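Local coordinates for thioredoxin-like fold domain-containing protein (Paracoccus denitrificans, PDB 3DML) that probably reduces or exchanges disulfide bonds in the periplasm, as a thioredoxin-like thiol-disulfide oxidoreductase serving sulfur oxidation, at residues 22-27 with 34-39; 42-47 with 51-56. All coordinates share one frame; numbering follows the deposited sequence. Where two conformers were deposited one is given.

Contact 1 of 2, residues 22-27 with 34-39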
loop_
_atom_site.group_PDB
_atom_site.type_symbol
_atom_site.label_atom_id
_atom_site.label_comp_id
_atom_site.label_asym_id
_atom_site.label_seq_id
_atom_site.Cartn_x
_atom_site.Cartn_y
_atom_site.Cartn_z
ATOM N N LEU A 22 -2.383 4.999 -1.322
ATOM C CA LEU A 22 -1.918 3.649 -1.023
ATOM C C LEU A 22 -1.630 3.537 0.456
ATOM O O LEU A 22 -0.706 4.171 0.960
ATOM C CB LEU A 22 -0.635 3.330 -1.788
ATOM C CG LEU A 22 -0.198 1.866 -1.832
ATOM C CD1 LEU A 22 -1.169 0.998 -2.656
ATOM C CD2 LEU A 22 1.149 1.852 -2.495
ATOM N N LEU A 23 -2.413 2.723 1.145
ATOM C CA LEU A 23 -2.170 2.442 2.540
ATOM C C LEU A 23 -1.195 1.299 2.642
ATOM O O LEU A 23 -1.391 0.236 2.024
ATOM C CB LEU A 23 -3.465 2.035 3.236
ATOM C CG LEU A 23 -4.584 3.052 3.213
ATOM C CD1 LEU A 23 -5.779 2.460 3.966
ATOM C CD2 LEU A 23 -4.131 4.360 3.845
HETATM N N MSE A 24 -0.154 1.506 3.427
HETATM C CA MSE A 24 0.802 0.459 3.680
HETATM C C MSE A 24 0.693 0.033 5.136
HETATM O O MSE A 24 0.943 0.838 6.042
HETATM C CB MSE A 24 2.205 0.957 3.380
HETATM C CG MSE A 24 3.249 -0.026 3.815
HETATM SE SE MSE A 24 5.034 0.650 3.546
HETATM C CE MSE A 24 5.877 -1.085 3.784
ATOM N N PHE A 25 0.321 -1.225 5.351
ATOM C CA PHE A 25 0.157 -1.762 6.690
ATOM C C PHE A 25 1.413 -2.475 7.139
ATOM O O PHE A 25 1.914 -3.364 6.441
ATOM C CB PHE A 25 -1.071 -2.680 6.760
ATOM C CG PHE A 25 -2.360 -1.938 6.672
ATOM C CD1 PHE A 25 -2.989 -1.482 7.831
ATOM C CD2 PHE A 25 -2.935 -1.657 5.429
ATOM C CE1 PHE A 25 -4.196 -0.781 7.746
ATOM C CE2 PHE A 25 -4.135 -0.958 5.331
ATOM C CZ PHE A 25 -4.774 -0.506 6.480
ATOM N N GLU A 26 1.902 -2.075 8.313
ATOM C CA GLU A 26 3.168 -2.563 8.879
ATOM C C GLU A 26 2.989 -3.108 10.286
ATOM O O GLU A 26 1.919 -2.965 10.881
ATOM C CB GLU A 26 4.163 -1.407 8.974
ATOM C CG GLU A 26 4.493 -0.739 7.672
ATOM C CD GLU A 26 5.846 -0.067 7.724
ATOM O OE1 GLU A 26 6.549 -0.077 6.696
ATOM O OE2 GLU A 26 6.211 0.464 8.794
ATOM N N GLN A 27 4.035 -3.742 10.822
ATOM C CA GLN A 27 4.087 -4.117 12.234
ATOM C C GLN A 27 5.548 -4.185 12.649
ATOM O O GLN A 27 6.423 -4.270 11.780
ATOM C CB GLN A 27 3.408 -5.463 12.496
ATOM C CG GLN A 27 4.112 -6.713 11.912
ATOM C CD GLN A 27 3.315 -7.957 12.213
ATOM O OE1 GLN A 27 3.086 -8.285 13.385
ATOM N NE2 GLN A 27 2.863 -8.656 11.164
ATOM N N ALA A 34 10.563 -3.415 6.171
ATOM C CA ALA A 34 11.834 -2.681 6.196
ATOM C C ALA A 34 12.512 -2.705 4.818
ATOM O O ALA A 34 13.135 -1.703 4.399
ATOM C CB ALA A 34 12.749 -3.260 7.254
ATOM N N ARG A 35 12.412 -3.834 4.107
ATOM C CA ARG A 35 12.934 -3.887 2.737
ATOM C C ARG A 35 12.246 -2.920 1.797
ATOM O O ARG A 35 12.899 -2.241 1.020
ATOM C CB ARG A 35 12.841 -5.279 2.139
ATOM C CG ARG A 35 13.850 -6.246 2.702
ATOM C CD ARG A 35 13.841 -7.499 1.808
ATOM N NE ARG A 35 14.586 -8.593 2.411
ATOM C CZ ARG A 35 14.645 -9.811 1.890
ATOM N NH1 ARG A 35 14.004 -10.078 0.760
ATOM N NH2 ARG A 35 15.343 -10.752 2.500
ATOM N N TRP A 36 10.927 -2.826 1.888
ATOM C CA TRP A 36 10.182 -1.906 1.026
ATOM C C TRP A 36 10.558 -0.462 1.372
ATOM O O TRP A 36 10.731 0.376 0.466
ATOM C CB TRP A 36 8.678 -2.081 1.223
ATOM C CG TRP A 36 7.852 -1.308 0.214
ATOM C CD1 TRP A 36 7.463 -1.732 -1.013
ATOM C CD2 TRP A 36 7.335 0.014 0.365
ATOM N NE1 TRP A 36 6.713 -0.767 -1.641
ATOM C CE2 TRP A 36 6.611 0.317 -0.808
ATOM C CE3 TRP A 36 7.395 0.967 1.389
ATOM C CZ2 TRP A 36 5.954 1.542 -0.994
ATOM C CZ3 TRP A 36 6.729 2.204 1.198
ATOM C CH2 TRP A 36 6.038 2.471 0.006
ATOM N N ASP A 37 10.644 -0.181 2.676
ATOM C CA ASP A 37 11.058 1.156 3.173
ATOM C C ASP A 37 12.436 1.570 2.651
ATOM O O ASP A 37 12.651 2.731 2.347
ATOM C CB ASP A 37 11.051 1.237 4.711
ATOM C CG ASP A 37 9.653 1.201 5.313
ATOM O OD1 ASP A 37 8.644 1.501 4.636
ATOM O OD2 ASP A 37 9.559 0.850 6.504
ATOM N N ALA A 38 13.364 0.627 2.542
ATOM C CA ALA A 38 14.695 0.908 2.011
ATOM C C ALA A 38 14.721 0.984 0.487
ATOM O O ALA A 38 15.490 1.763 -0.080
ATOM C CB ALA A 38 15.687 -0.147 2.476
ATOM N N GLU A 39 13.913 0.161 -0.178
ATOM C CA GLU A 39 14.053 -0.033 -1.615
ATOM C C GLU A 39 13.107 0.817 -2.436
ATOM O O GLU A 39 13.527 1.449 -3.420
ATOM C CB GLU A 39 13.859 -1.503 -1.990
ATOM C CG GLU A 39 14.993 -2.359 -1.493
ATOM C CD GLU A 39 14.745 -3.851 -1.562
ATOM O OE1 GLU A 39 13.802 -4.328 -2.259
ATOM O OE2 GLU A 39 15.545 -4.557 -0.906
HETATM O O HOH W 1 8.357 2.758 8.722
#
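Trp-36, on helix 31-39, lays its benzenoid ring against the side chain of Met-24, which reaches across from strand 20-26. Met-24 is present as selenomethionine, in one of two deposited conformers. Followed outward from its root, the tryptophan first meets the methyl group: Trp-36 CB lies 3.9 Å from Met-24 CE, and CG only a little farther from it. At the ring fusion Trp-36 CD2 is also 3.9 Å from Met-24 CE. CE3 then passes from methyl to selenium: Trp-36 CE3 stands 3.5 Å from Met-24 CE and a modelled 3.2 Å from Met-24 SE, so short an approach, in one of two conformers, that its exact length is doubtful. CZ3 follows close to the selenium, and CH2, at the far end, is still near it; the two side chains slide past each other in opposite directions. The selenium of Met-24 approaches the six-membered ring of Trp-36 obliquely, a Met-aromatic contact. Met-24 gets there as an extended chain, with CG anti to the backbone N (chi1 172°). Phe-80, Tyr-95 and Phe-101 also meet the indole. An alanine in place of Trp-36 would probably leave the selenium and methyl of Met-24 without their aromatic partner and open a gap between helix and sheet.

Beside this apolar pair, Asp-37 OD1 sits in the indole plane at its edge. In the modelled conformer Glu-26 OE1 comes within 3.2 Å of Asp-37 OD2, two acceptors whose closeness Arg-57 probably eases, through a salt bridge to Asp-37 OD1 and a long, weak ion pair to Glu-26 OE1. One water donates to both Glu-26 OE2 and Asp-37 OD2. A strand leading to a CxxC at the start of a helix, with that helix packed back on the strand, is typical of the thioredoxin fold.

Contact 2 of 2, residues 42-47 with 51-56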
loop_
_atom_site.group_PDB
_atom_site.type_symbol
_atom_site.label_atom_id
_atom_site.label_comp_id
_atom_site.label_asym_id
_atom_site.label_seq_id
_atom_site.Cartn_x
_atom_site.Cartn_y
_atom_site.Cartn_z
ATOM N N PRO A 42 11.956 5.467 -0.784
ATOM C CA PRO A 42 12.658 6.694 -1.211
ATOM C C PRO A 42 12.278 7.150 -2.643
ATOM O O PRO A 42 12.119 8.357 -2.886
ATOM C CB PRO A 42 14.142 6.300 -1.137
ATOM C CG PRO A 42 14.197 5.055 -0.240
ATOM C CD PRO A 42 12.885 4.354 -0.494
ATOM N N GLN A 43 12.110 6.212 -3.582
ATOM C CA GLN A 43 11.752 6.558 -4.967
ATOM C C GLN A 43 10.282 6.909 -5.094
ATOM O O GLN A 43 9.892 7.692 -5.953
ATOM C CB GLN A 43 11.975 5.351 -5.905
ATOM C CG GLN A 43 13.267 4.641 -5.694
ATOM C CD GLN A 43 13.383 3.408 -6.571
ATOM O OE1 GLN A 43 13.091 2.273 -6.133
ATOM N NE2 GLN A 43 13.805 3.617 -7.818
ATOM N N TYR A 44 9.457 6.297 -4.251
ATOM C CA TYR A 44 8.026 6.291 -4.465
ATOM C C TYR A 44 7.361 7.659 -4.764
ATOM O O TYR A 44 6.717 7.813 -5.798
ATOM C CB TYR A 44 7.329 5.532 -3.304
ATOM C CG TYR A 44 5.890 5.245 -3.605
ATOM C CD1 TYR A 44 5.527 4.167 -4.413
ATOM C CD2 TYR A 44 4.878 6.061 -3.090
ATOM C CE1 TYR A 44 4.195 3.904 -4.708
ATOM C CE2 TYR A 44 3.551 5.820 -3.370
ATOM C CZ TYR A 44 3.203 4.731 -4.176
ATOM O OH TYR A 44 1.877 4.480 -4.466
ATOM N N PRO A 45 7.515 8.664 -3.878
ATOM C CA PRO A 45 6.829 9.933 -4.181
ATOM C C PRO A 45 7.433 10.717 -5.354
ATOM O O PRO A 45 6.874 11.731 -5.767
ATOM C CB PRO A 45 6.970 10.722 -2.862
ATOM C CG PRO A 45 8.238 10.232 -2.270
ATOM C CD PRO A 45 8.236 8.736 -2.585
ATOM N N LEU A 46 8.551 10.234 -5.882
ATOM C CA LEU A 46 9.237 10.872 -6.998
ATOM C C LEU A 46 8.876 10.283 -8.357
ATOM O O LEU A 46 9.354 10.767 -9.400
ATOM C CB LEU A 46 10.747 10.771 -6.771
ATOM C CG LEU A 46 11.187 11.286 -5.396
ATOM C CD1 LEU A 46 12.683 11.047 -5.216
ATOM C CD2 LEU A 46 10.838 12.742 -5.200
ATOM N N THR A 47 8.033 9.254 -8.337
ATOM C CA THR A 47 7.577 8.550 -9.539
ATOM C C THR A 47 6.143 8.935 -9.883
ATOM O O THR A 47 5.369 9.370 -9.021
ATOM C CB THR A 47 7.619 7.009 -9.343
ATOM O OG1 THR A 47 6.684 6.630 -8.327
ATOM C CG2 THR A 47 8.999 6.529 -8.936
ATOM N N ARG A 51 3.015 9.376 -7.239
ATOM C CA ARG A 51 2.296 10.636 -7.219
ATOM C C ARG A 51 0.791 10.432 -7.479
ATOM O O ARG A 51 -0.045 11.205 -7.004
ATOM C CB ARG A 51 2.943 11.598 -8.219
ATOM C CG ARG A 51 4.348 12.051 -7.736
ATOM C CD ARG A 51 5.219 12.700 -8.799
ATOM N NE ARG A 51 4.452 13.656 -9.600
ATOM C CZ ARG A 51 4.409 13.673 -10.935
ATOM N NH1 ARG A 51 5.129 12.812 -11.659
ATOM N NH2 ARG A 51 3.669 14.591 -11.552
ATOM N N ALA A 52 0.461 9.372 -8.213
ATOM C CA ALA A 52 -0.923 9.019 -8.493
ATOM C C ALA A 52 -1.596 8.455 -7.227
ATOM O O ALA A 52 -2.785 8.650 -7.020
ATOM C CB ALA A 52 -0.987 8.005 -9.622
ATOM N N ALA A 53 -0.824 7.765 -6.396
ATOM C CA ALA A 53 -1.350 7.126 -5.191
ATOM C C ALA A 53 -0.407 7.302 -4.007
ATOM O O ALA A 53 0.315 6.380 -3.650
ATOM C CB ALA A 53 -1.613 5.639 -5.461
ATOM N N PRO A 54 -0.421 8.487 -3.371
ATOM C CA PRO A 54 0.483 8.749 -2.256
ATOM C C PRO A 54 0.345 7.715 -1.118
ATOM O O PRO A 54 -0.782 7.330 -0.756
ATOM C CB PRO A 54 0.039 10.143 -1.773
ATOM C CG PRO A 54 -0.549 10.769 -2.947
ATOM C CD PRO A 54 -1.283 9.654 -3.649
ATOM N N VAL A 55 1.472 7.284 -0.565
ATOM C CA VAL A 55 1.491 6.242 0.472
ATOM C C VAL A 55 1.270 6.826 1.871
ATOM O O VAL A 55 1.710 7.951 2.164
ATOM C CB VAL A 55 2.795 5.370 0.408
ATOM C CG1 VAL A 55 4.046 6.201 0.709
ATOM C CG2 VAL A 55 2.733 4.171 1.345
ATOM N N GLN A 56 0.545 6.071 2.693
ATOM C CA GLN A 56 0.350 6.395 4.103
ATOM C C GLN A 56 0.542 5.095 4.891
ATOM O O GLN A 56 -0.064 4.066 4.578
ATOM C CB GLN A 56 -1.047 6.978 4.334
ATOM C CG GLN A 56 -1.577 7.925 3.217
ATOM C CD GLN A 56 -0.854 9.284 3.093
ATOM O OE1 GLN A 56 -0.227 9.795 4.041
ATOM N NE2 GLN A 56 -0.963 9.881 1.900
HETATM O O HOH W 2 7.512 11.838 -11.174
#
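Tyr-44 and Ala-53 are joined by a hydrogen bond between the loop after helix 31-39 and the exit of helix 48-52, within the beta-alpha-beta crossover of the thioredoxin fold that leads into strand 55-59. The phenol meets the carbonyl edge-on: Ala-53 O lies in the plane of the tyrosine ring, 2.6 Å from the donating Tyr-44 OH, which is tilted 23° from the plane of the carbonyl. A chi1 of -168° swings the ring of Tyr-44 away from its backbone N, toward Ala-53 and Val-55. Val-55 crosses it obliquely, with Val-55 CB 3.9 Å from Tyr-44 CE2 and the CG1 methyl beside CD2. Trp-102 and Leu-105 of helix 98-112 also touch the phenol, so the tyrosine packs against that helix as well.

Thr-47 fills the N-cap position of helix 48-52. Its hydroxyl, Thr-47 OG1, donates to Tyr-44 O over 2.8 Å and also pairs with Gly-50 N, while Thr-47 N reaches the same Tyr-44 carbonyl, which therefore accepts two bonds. The first helical turn is closed by Arg-51 N, which donates to Thr-47 O at 3.0 Å with an N-H...O angle of 146°.

Arg-51 passes its aliphatic part alongside these carbonyls rather than pointing its charge at them: Arg-51 CG lies 3.1 Å from Thr-47 O and 3.2 Å from Pro-45 O. The bend at chi3 then turns the guanidinium back toward the start of the helix, where NH1 forms a salt bridge with Asp-48. The same Arg-51 NH1 donates over 2.6 Å to a water that in turn donates to Leu-46 O, 2.8 Å away.

The centres of contact 1 and contact 2 lie about 12 Å apart, and the two follow one another along the chain. The sheet joins them: strands 20-26 and 55-59 run parallel as neighbours, with Met-24 N 2.8 Å from Gln-56 O and Leu-22 O 2.9 Å from Gln-56 N, both probable hydrogen bonds. Their side chains also meet, since Leu-22 CD2 packs 3.4 Å from Tyr-44 OH and Val-55 touches both Met-24 and Trp-36. Contact 1 borders the probable redox site: the side chain of Glu-26 touches the CxxC motif of Cys-30 and Cys-33, which is reduced here but forms a disulfide in another structure of this protein.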